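Long-range contact in decapping and exoribonuclease protein 1 (Kluyveromyces lactis, PDB 4GPS), which removes NAD and methylguanosine caps from the 5' ends of RNAs and degrades RNA as a metal-dependent 5'-3' exoribonuclease: residues His258-Asn270 with Ile277-Tyr291. Numbering follows the deposited sequence.
Sequences HELYYSIVHGSLN and IQAEMDSINTLTDTY
Val265 and Ile277, then Ser263 and Ala279, form hydrogen-bonded antiparallel pairs of a beta hairpin, and a bond from Met281 N to Tyr261 O (3.0 Å) carries the pairing one step further. On one face, Val265 CG2 packs on Ile277 CB, both beta-branched residues suited to a buried strand, and small Ser263 lets Met281 and Tyr291 come close. Met281, with CG beside its backbone N (chi1 -52°), lays that carbon over the centre of the Tyr291 ring and against Ser263 CB. The Tyr261 side chain crosses that of Tyr291 at about a right angle and donates from OH to Tyr291 OH (3.0 Å); Tyr291 OH and Ser263 OG both bond to Glu88 OE2. On the other face, extended Gln278 lays its aliphatic part beside Ile264 and sets OE1 over one face of the Tyr262 ring, toward its rim; this buried oxygen has no hydrogen-bonding partner in the model. Glu280, long enough to pass Tyr262, brings OE1 to 3.4 Å from Leu260 CD2. A water accepts from Tyr261 N and donates to Met281 O, and weakly to Glu280 OE1. Backbone bonds and water thus fix the chain just before metal ligand Asp282, beside Glu280, a probable substrate-binding residue of this PD-(D/E)XK nuclease.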
ATOM      1  N   HIS A 258      10.649 -15.321 -13.703  1.00 99.61           N
ATOM      2  CA  HIS A 258      10.572 -13.875 -13.543  1.00101.50           C
ATOM      3  C   HIS A 258      11.367 -13.316 -12.352  1.00 99.08           C
ATOM      4  O   HIS A 258      12.300 -13.958 -11.847  1.00100.03           O
ATOM      5  CB  HIS A 258       9.106 -13.435 -13.440  1.00108.62           C
ATOM      6  CG  HIS A 258       8.417 -13.313 -14.767  1.00117.21           C
ATOM      7  ND1 HIS A 258       7.148 -12.787 -14.902  1.00119.42           N
ATOM      8  CD2 HIS A 258       8.827 -13.632 -16.020  1.00120.57           C
ATOM      9  CE1 HIS A 258       6.807 -12.786 -16.180  1.00121.69           C
ATOM     10  NE2 HIS A 258       7.807 -13.293 -16.880  1.00122.25           N
ATOM     11  N   GLU A 259      10.980 -12.121 -11.899  1.00 93.21           N
ATOM     12  CA  GLU A 259      11.679 -11.443 -10.803  1.00 84.54           C
ATOM     13  C   GLU A 259      10.813 -10.346 -10.150  1.00 76.28           C
ATOM     14  O   GLU A 259      10.012  -9.689 -10.813  1.00 75.95           O
ATOM     15  CB  GLU A 259      12.969 -10.841 -11.370  1.00 85.51           C
ATOM     16  CG  GLU A 259      13.953 -10.287 -10.369  1.00 91.04           C
ATOM     17  CD  GLU A 259      15.278  -9.885 -11.031  1.00 95.84           C
ATOM     18  OE1 GLU A 259      16.156  -9.310 -10.346  1.00100.33           O
ATOM     19  OE2 GLU A 259      15.449 -10.150 -12.241  1.00 94.35           O
ATOM     20  N   LEU A 260      10.985 -10.157  -8.846  1.00 66.33           N
ATOM     21  CA  LEU A 260      10.240  -9.151  -8.096  1.00 57.93           C
ATOM     22  C   LEU A 260      11.190  -8.221  -7.335  1.00 55.10           C
ATOM     23  O   LEU A 260      12.298  -8.611  -6.952  1.00 53.89           O
ATOM     24  CB  LEU A 260       9.286  -9.845  -7.127  1.00 57.13           C
ATOM     25  CG  LEU A 260       8.258 -10.725  -7.848  1.00 57.65           C
ATOM     26  CD1 LEU A 260       7.668 -11.730  -6.893  1.00 55.19           C
ATOM     27  CD2 LEU A 260       7.179  -9.844  -8.467  1.00 56.28           C
ATOM     28  N   TYR A 261      10.764  -6.988  -7.118  1.00 45.09           N
ATOM     29  CA  TYR A 261      11.604  -6.031  -6.416  1.00 42.86           C
ATOM     30  C   TYR A 261      10.873  -5.432  -5.197  1.00 43.90           C
ATOM     31  O   TYR A 261       9.707  -5.048  -5.273  1.00 41.75           O
ATOM     32  CB  TYR A 261      12.048  -4.939  -7.382  1.00 37.39           C
ATOM     33  CG  TYR A 261      13.002  -3.948  -6.768  1.00 45.18           C
ATOM     34  CD1 TYR A 261      14.373  -4.215  -6.684  1.00 43.29           C
ATOM     35  CD2 TYR A 261      12.530  -2.741  -6.243  1.00 44.02           C
ATOM     36  CE1 TYR A 261      15.240  -3.304  -6.098  1.00 45.00           C
ATOM     37  CE2 TYR A 261      13.388  -1.827  -5.658  1.00 44.99           C
ATOM     38  CZ  TYR A 261      14.733  -2.108  -5.584  1.00 46.63           C
ATOM     39  OH  TYR A 261      15.549  -1.193  -4.976  1.00 47.24           O
ATOM     40  N   TYR A 262      11.570  -5.360  -4.069  1.00 44.80           N
ATOM     41  CA  TYR A 262      10.980  -4.874  -2.836  1.00 37.83           C
ATOM     42  C   TYR A 262      11.790  -3.791  -2.131  1.00 41.58           C
ATOM     43  O   TYR A 262      13.032  -3.849  -2.042  1.00 38.95           O
ATOM     44  CB  TYR A 262      10.827  -6.028  -1.861  1.00 41.43           C
ATOM     45  CG  TYR A 262       9.982  -7.167  -2.335  1.00 48.27           C
ATOM     46  CD1 TYR A 262       8.580  -7.090  -2.311  1.00 48.61           C
ATOM     47  CD2 TYR A 262      10.573  -8.357  -2.755  1.00 52.66           C
ATOM     48  CE1 TYR A 262       7.786  -8.179  -2.682  1.00 47.06           C
ATOM     49  CE2 TYR A 262       9.795  -9.458  -3.129  1.00 51.48           C
ATOM     50  CZ  TYR A 262       8.402  -9.361  -3.083  1.00 50.75           C
ATOM     51  OH  TYR A 262       7.643 -10.465  -3.375  1.00 48.26           O
ATOM     52  N   SER A 263      11.068  -2.815  -1.597  1.00 36.90           N
ATOM     53  CA  SER A 263      11.687  -1.741  -0.856  1.00 32.11           C
ATOM     54  C   SER A 263      11.235  -1.977   0.573  1.00 33.65           C
ATOM     55  O   SER A 263      10.060  -2.202   0.816  1.00 38.01           O
ATOM     56  CB  SER A 263      11.172  -0.394  -1.343  1.00 31.96           C
ATOM     57  OG  SER A 263      11.627   0.678  -0.529  1.00 35.73           O
ATOM     58  N   ILE A 264      12.171  -1.975   1.510  1.00 36.82           N
ATOM     59  CA  ILE A 264      11.823  -2.162   2.897  1.00 37.56           C
ATOM     60  C   ILE A 264      11.938  -0.781   3.521  1.00 38.46           C
ATOM     61  O   ILE A 264      13.026  -0.214   3.540  1.00 40.34           O
ATOM     62  CB  ILE A 264      12.763  -3.142   3.594  1.00 36.58           C
ATOM     63  CG1 ILE A 264      12.386  -4.598   3.296  1.00 41.31           C
ATOM     64  CG2 ILE A 264      12.506  -3.070   5.082  1.00 32.07           C
ATOM     65  CD1 ILE A 264      12.261  -4.992   1.927  1.00 45.04           C
ATOM     66  N   VAL A 265      10.820  -0.228   4.006  1.00 37.71           N
ATOM     67  CA  VAL A 265      10.847   1.111   4.594  1.00 35.90           C
ATOM     68  C   VAL A 265      10.529   1.146   6.089  1.00 38.41           C
ATOM     69  O   VAL A 265       9.831   0.271   6.612  1.00 36.88           O
ATOM     70  CB  VAL A 265       9.891   2.096   3.837  1.00 39.65           C
ATOM     71  CG1 VAL A 265      10.239   2.139   2.297  1.00 33.15           C
ATOM     72  CG2 VAL A 265       8.481   1.691   4.049  1.00 42.80           C
ATOM     73  N   HIS A 266      11.061   2.162   6.771  1.00 36.14           N
ATOM     74  CA  HIS A 266      10.847   2.335   8.200  1.00 37.13           C
ATOM     75  C   HIS A 266      10.303   3.734   8.446  1.00 38.30           C
ATOM     76  O   HIS A 266      10.733   4.717   7.833  1.00 39.08           O
ATOM     77  CB  HIS A 266      12.163   2.109   8.971  1.00 40.40           C
ATOM     78  CG  HIS A 266      12.042   2.238  10.460  1.00 42.26           C
ATOM     79  ND1 HIS A 266      12.121   3.446  11.116  1.00 48.98           N
ATOM     80  CD2 HIS A 266      11.873   1.301  11.426  1.00 48.54           C
ATOM     81  CE1 HIS A 266      12.010   3.254  12.419  1.00 44.07           C
ATOM     82  NE2 HIS A 266      11.860   1.959  12.632  1.00 49.22           N
ATOM     83  N   GLY A 267       9.348   3.822   9.355  1.00 36.07           N
ATOM     84  CA  GLY A 267       8.753   5.101   9.621  1.00 40.09           C
ATOM     85  C   GLY A 267       8.127   5.130  10.981  1.00 40.81           C
ATOM     86  O   GLY A 267       7.830   4.095  11.575  1.00 42.64           O
ATOM     87  N   SER A 268       7.911   6.341  11.468  1.00 42.12           N
ATOM     88  CA  SER A 268       7.350   6.533  12.790  1.00 41.86           C
ATOM     89  C   SER A 268       5.888   6.907  12.647  1.00 40.62           C
ATOM     90  O   SER A 268       5.516   7.727  11.799  1.00 40.92           O
ATOM     91  CB  SER A 268       8.124   7.639  13.514  1.00 43.21           C
ATOM     92  OG  SER A 268       7.707   7.741  14.848  1.00 47.56           O
ATOM     93  N   LEU A 269       5.058   6.284  13.466  1.00 36.97           N
ATOM     94  CA  LEU A 269       3.643   6.550  13.441  1.00 39.88           C
ATOM     95  C   LEU A 269       3.254   7.298  14.718  1.00 45.68           C
ATOM     96  O   LEU A 269       2.404   8.204  14.696  1.00 42.34           O
ATOM     97  CB  LEU A 269       2.914   5.204  13.302  1.00 38.98           C
ATOM     98  CG  LEU A 269       1.577   4.688  13.844  1.00 40.91           C
ATOM     99  CD1 LEU A 269       0.684   5.734  14.428  1.00 42.86           C
ATOM    100  CD2 LEU A 269       0.887   4.001  12.708  1.00 43.59           C
ATOM    101  N   ASN A 270       3.943   6.937  15.800  1.00 47.37           N
ATOM    102  CA  ASN A 270       3.722   7.450  17.154  1.00 51.84           C
ATOM    103  C   ASN A 270       4.972   7.666  17.939  1.00 48.86           C
ATOM    104  O   ASN A 270       6.053   7.291  17.540  1.00 50.57           O
ATOM    105  CB  ASN A 270       2.978   6.414  18.005  1.00 53.74           C
ATOM    106  CG  ASN A 270       1.577   6.711  18.104  1.00 54.43           C
ATOM    107  OD1 ASN A 270       1.113   7.661  17.477  1.00 61.45           O
ATOM    108  ND2 ASN A 270       0.853   5.928  18.874  1.00 53.55           N
ATOM    109  N   ILE A 277       7.935  -1.807   6.983  1.00 38.85           N
ATOM    110  CA  ILE A 277       7.107  -2.270   5.904  1.00 37.57           C
ATOM    111  C   ILE A 277       7.852  -2.747   4.676  1.00 38.84           C
ATOM    112  O   ILE A 277       8.875  -2.155   4.279  1.00 39.26           O
ATOM    113  CB  ILE A 277       6.178  -1.092   5.466  1.00 39.82           C
ATOM    114  CG1 ILE A 277       5.175  -0.794   6.557  1.00 48.26           C
ATOM    115  CG2 ILE A 277       5.470  -1.380   4.179  1.00 44.41           C
ATOM    116  CD1 ILE A 277       4.520   0.582   6.369  1.00 51.63           C
ATOM    117  N   GLN A 278       7.293  -3.788   4.053  1.00 37.17           N
ATOM    118  CA  GLN A 278       7.829  -4.341   2.810  1.00 38.21           C
ATOM    119  C   GLN A 278       6.873  -3.996   1.644  1.00 36.95           C
ATOM    120  O   GLN A 278       5.681  -4.303   1.702  1.00 36.77           O
ATOM    121  CB  GLN A 278       7.990  -5.854   2.910  1.00 36.35           C
ATOM    122  CG  GLN A 278       8.564  -6.472   1.637  1.00 38.46           C
ATOM    123  CD  GLN A 278       8.746  -7.995   1.747  1.00 43.93           C
ATOM    124  OE1 GLN A 278       8.214  -8.764   0.927  1.00 44.10           O
ATOM    125  NE2 GLN A 278       9.505  -8.430   2.752  1.00 38.11           N
ATOM    126  N   ALA A 279       7.385  -3.349   0.597  1.00 34.31           N
ATOM    127  CA  ALA A 279       6.534  -2.984  -0.538  1.00 36.86           C
ATOM    128  C   ALA A 279       7.150  -3.409  -1.845  1.00 38.28           C
ATOM    129  O   ALA A 279       8.350  -3.270  -2.053  1.00 43.01           O
ATOM    130  CB  ALA A 279       6.297  -1.457  -0.561  1.00 38.87           C
ATOM    131  N   GLU A 280       6.336  -3.939  -2.734  1.00 41.51           N
ATOM    132  CA  GLU A 280       6.856  -4.321  -4.026  1.00 43.82           C
ATOM    133  C   GLU A 280       6.758  -3.064  -4.886  1.00 44.94           C
ATOM    134  O   GLU A 280       5.691  -2.424  -4.928  1.00 43.75           O
ATOM    135  CB  GLU A 280       6.026  -5.452  -4.638  1.00 49.43           C
ATOM    136  CG  GLU A 280       6.204  -5.544  -6.159  1.00 70.65           C
ATOM    137  CD  GLU A 280       5.485  -6.730  -6.788  1.00 81.23           C
ATOM    138  OE1 GLU A 280       5.612  -6.897  -8.029  1.00 84.78           O
ATOM    139  OE2 GLU A 280       4.808  -7.486  -6.042  1.00 83.48           O
ATOM    140  N   MET A 281       7.870  -2.702  -5.536  1.00 43.45           N
ATOM    141  CA  MET A 281       7.937  -1.536  -6.414  1.00 42.27           C
ATOM    142  C   MET A 281       7.982  -2.044  -7.841  1.00 46.13           C
ATOM    143  O   MET A 281       8.797  -2.907  -8.169  1.00 47.92           O
ATOM    144  CB  MET A 281       9.200  -0.725  -6.141  1.00 40.96           C
ATOM    145  CG  MET A 281       9.376  -0.361  -4.668  1.00 48.56           C
ATOM    146  SD  MET A 281       8.224   0.960  -4.029  1.00 51.65           S
ATOM    147  CE  MET A 281       6.866  -0.026  -3.514  1.00 50.04           C
ATOM    148  N   ASP A 282       7.104  -1.510  -8.687  1.00 47.35           N
ATOM    149  CA  ASP A 282       7.041  -1.905 -10.078  1.00 47.14           C
ATOM    150  C   ASP A 282       8.216  -1.424 -10.876  1.00 45.33           C
ATOM    151  O   ASP A 282       8.688  -2.123 -11.767  1.00 47.31           O
ATOM    152  CB  ASP A 282       5.796  -1.347 -10.759  1.00 55.32           C
ATOM    153  CG  ASP A 282       4.522  -1.814 -10.136  1.00 54.81           C
ATOM    154  OD1 ASP A 282       4.470  -2.965  -9.646  1.00 61.83           O
ATOM    155  OD2 ASP A 282       3.570  -1.009 -10.154  1.00 57.39           O
ATOM    156  N   SER A 283       8.707  -0.234 -10.561  1.00 45.43           N
ATOM    157  CA  SER A 283       9.807   0.287 -11.346  1.00 43.88           C
ATOM    158  C   SER A 283      10.376   1.550 -10.797  1.00 45.02           C
ATOM    159  O   SER A 283       9.837   2.136  -9.851  1.00 46.53           O
ATOM    160  CB  SER A 283       9.308   0.619 -12.748  1.00 49.63           C
ATOM    161  OG  SER A 283       8.452   1.772 -12.715  1.00 43.41           O
ATOM    162  N   ILE A 284      11.473   1.978 -11.418  1.00 44.26           N
ATOM    163  CA  ILE A 284      12.110   3.244 -11.073  1.00 47.10           C
ATOM    164  C   ILE A 284      12.119   4.097 -12.326  1.00 43.47           C
ATOM    165  O   ILE A 284      12.326   3.585 -13.429  1.00 41.34           O
ATOM    166  CB  ILE A 284      13.583   3.141 -10.668  1.00 53.96           C
ATOM    167  CG1 ILE A 284      13.741   2.304  -9.405  1.00 65.17           C
ATOM    168  CG2 ILE A 284      14.108   4.541 -10.349  1.00 52.45           C
ATOM    169  CD1 ILE A 284      13.767   0.814  -9.659  1.00 73.37           C
ATOM    170  N   ASN A 285      11.848   5.385 -12.150  1.00 41.94           N
ATOM    171  CA  ASN A 285      11.911   6.342 -13.242  1.00 45.92           C
ATOM    172  C   ASN A 285      13.400   6.744 -13.207  1.00 50.74           C
ATOM    173  O   ASN A 285      13.844   7.471 -12.292  1.00 48.31           O
ATOM    174  CB  ASN A 285      11.035   7.558 -12.939  1.00 45.51           C
ATOM    175  CG  ASN A 285      11.131   8.611 -14.013  1.00 51.89           C
ATOM    176  OD1 ASN A 285      12.222   8.908 -14.524  1.00 50.41           O
ATOM    177  ND2 ASN A 285       9.994   9.186 -14.369  1.00 54.69           N
ATOM    178  N   THR A 286      14.179   6.249 -14.166  1.00 51.03           N
ATOM    179  CA  THR A 286      15.614   6.536 -14.191  1.00 54.15           C
ATOM    180  C   THR A 286      16.022   8.026 -14.316  1.00 57.26           C
ATOM    181  O   THR A 286      17.092   8.427 -13.844  1.00 55.86           O
ATOM    182  CB  THR A 286      16.265   5.719 -15.284  1.00 56.25           C
ATOM    183  OG1 THR A 286      15.474   5.835 -16.473  1.00 63.11           O
ATOM    184  CG2 THR A 286      16.351   4.250 -14.869  1.00 50.67           C
ATOM    185  N   LEU A 287      15.179   8.850 -14.937  1.00 55.54           N
ATOM    186  CA  LEU A 287      15.478  10.271 -15.051  1.00 53.80           C
ATOM    187  C   LEU A 287      15.320  10.989 -13.702  1.00 56.88           C
ATOM    188  O   LEU A 287      16.044  11.941 -13.396  1.00 55.73           O
ATOM    189  CB  LEU A 287      14.539  10.964 -16.049  1.00 53.75           C
ATOM    190  CG  LEU A 287      14.456  10.535 -17.513  1.00 57.58           C
ATOM    191  CD1 LEU A 287      13.571  11.544 -18.266  1.00 55.09           C
ATOM    192  CD2 LEU A 287      15.857  10.476 -18.117  1.00 57.38           C
ATOM    193  N   THR A 288      14.383  10.533 -12.883  1.00 54.59           N
ATOM    194  CA  THR A 288      14.121  11.214 -11.630  1.00 51.20           C
ATOM    195  C   THR A 288      14.529  10.418 -10.403  1.00 51.95           C
ATOM    196  O   THR A 288      14.389  10.901  -9.275  1.00 49.52           O
ATOM    197  CB  THR A 288      12.606  11.580 -11.550  1.00 54.85           C
ATOM    198  OG1 THR A 288      11.820  10.379 -11.479  1.00 54.28           O
ATOM    199  CG2 THR A 288      12.160  12.374 -12.821  1.00 42.61           C
ATOM    200  N   ASP A 289      15.040   9.210 -10.627  1.00 49.09           N
ATOM    201  CA  ASP A 289      15.446   8.319  -9.536  1.00 50.81           C
ATOM    202  C   ASP A 289      14.339   8.192  -8.481  1.00 48.69           C
ATOM    203  O   ASP A 289      14.568   8.258  -7.270  1.00 48.91           O
ATOM    204  CB  ASP A 289      16.731   8.807  -8.870  1.00 52.26           C
ATOM    205  CG  ASP A 289      17.322   7.754  -7.961  1.00 57.92           C
ATOM    206  OD1 ASP A 289      17.304   6.568  -8.366  1.00 53.59           O
ATOM    207  OD2 ASP A 289      17.795   8.100  -6.859  1.00 67.31           O
ATOM    208  N   THR A 290      13.131   7.982  -8.973  1.00 46.83           N
ATOM    209  CA  THR A 290      11.960   7.910  -8.140  1.00 44.11           C
ATOM    210  C   THR A 290      11.157   6.650  -8.436  1.00 44.69           C
ATOM    211  O   THR A 290      10.833   6.349  -9.591  1.00 43.61           O
ATOM    212  CB  THR A 290      11.092   9.173  -8.411  1.00 46.28           C
ATOM    213  OG1 THR A 290      11.825  10.347  -8.013  1.00 43.56           O
ATOM    214  CG2 THR A 290       9.746   9.100  -7.687  1.00 41.47           C
ATOM    215  N   TYR A 291      10.851   5.894  -7.399  1.00 44.56           N
ATOM    216  CA  TYR A 291      10.023   4.720  -7.619  1.00 43.17           C
ATOM    217  C   TYR A 291       8.728   5.195  -8.285  1.00 40.28           C
ATOM    218  O   TYR A 291       8.216   6.271  -7.967  1.00 38.70           O
ATOM    219  CB  TYR A 291       9.701   4.050  -6.288  1.00 42.44           C
ATOM    220  CG  TYR A 291      10.866   3.323  -5.700  1.00 44.02           C
ATOM    221  CD1 TYR A 291      11.598   2.410  -6.473  1.00 40.93           C
ATOM    222  CD2 TYR A 291      11.209   3.491  -4.354  1.00 43.36           C
ATOM    223  CE1 TYR A 291      12.643   1.671  -5.922  1.00 42.58           C
ATOM    224  CE2 TYR A 291      12.248   2.756  -3.787  1.00 45.26           C
ATOM    225  CZ  TYR A 291      12.958   1.848  -4.570  1.00 44.03           C
ATOM    226  OH  TYR A 291      13.938   1.098  -3.981  1.00 35.12           O
TER
HETATM  227  O   HOH W   1       8.675  -5.626  -8.875  1.00 54.04           O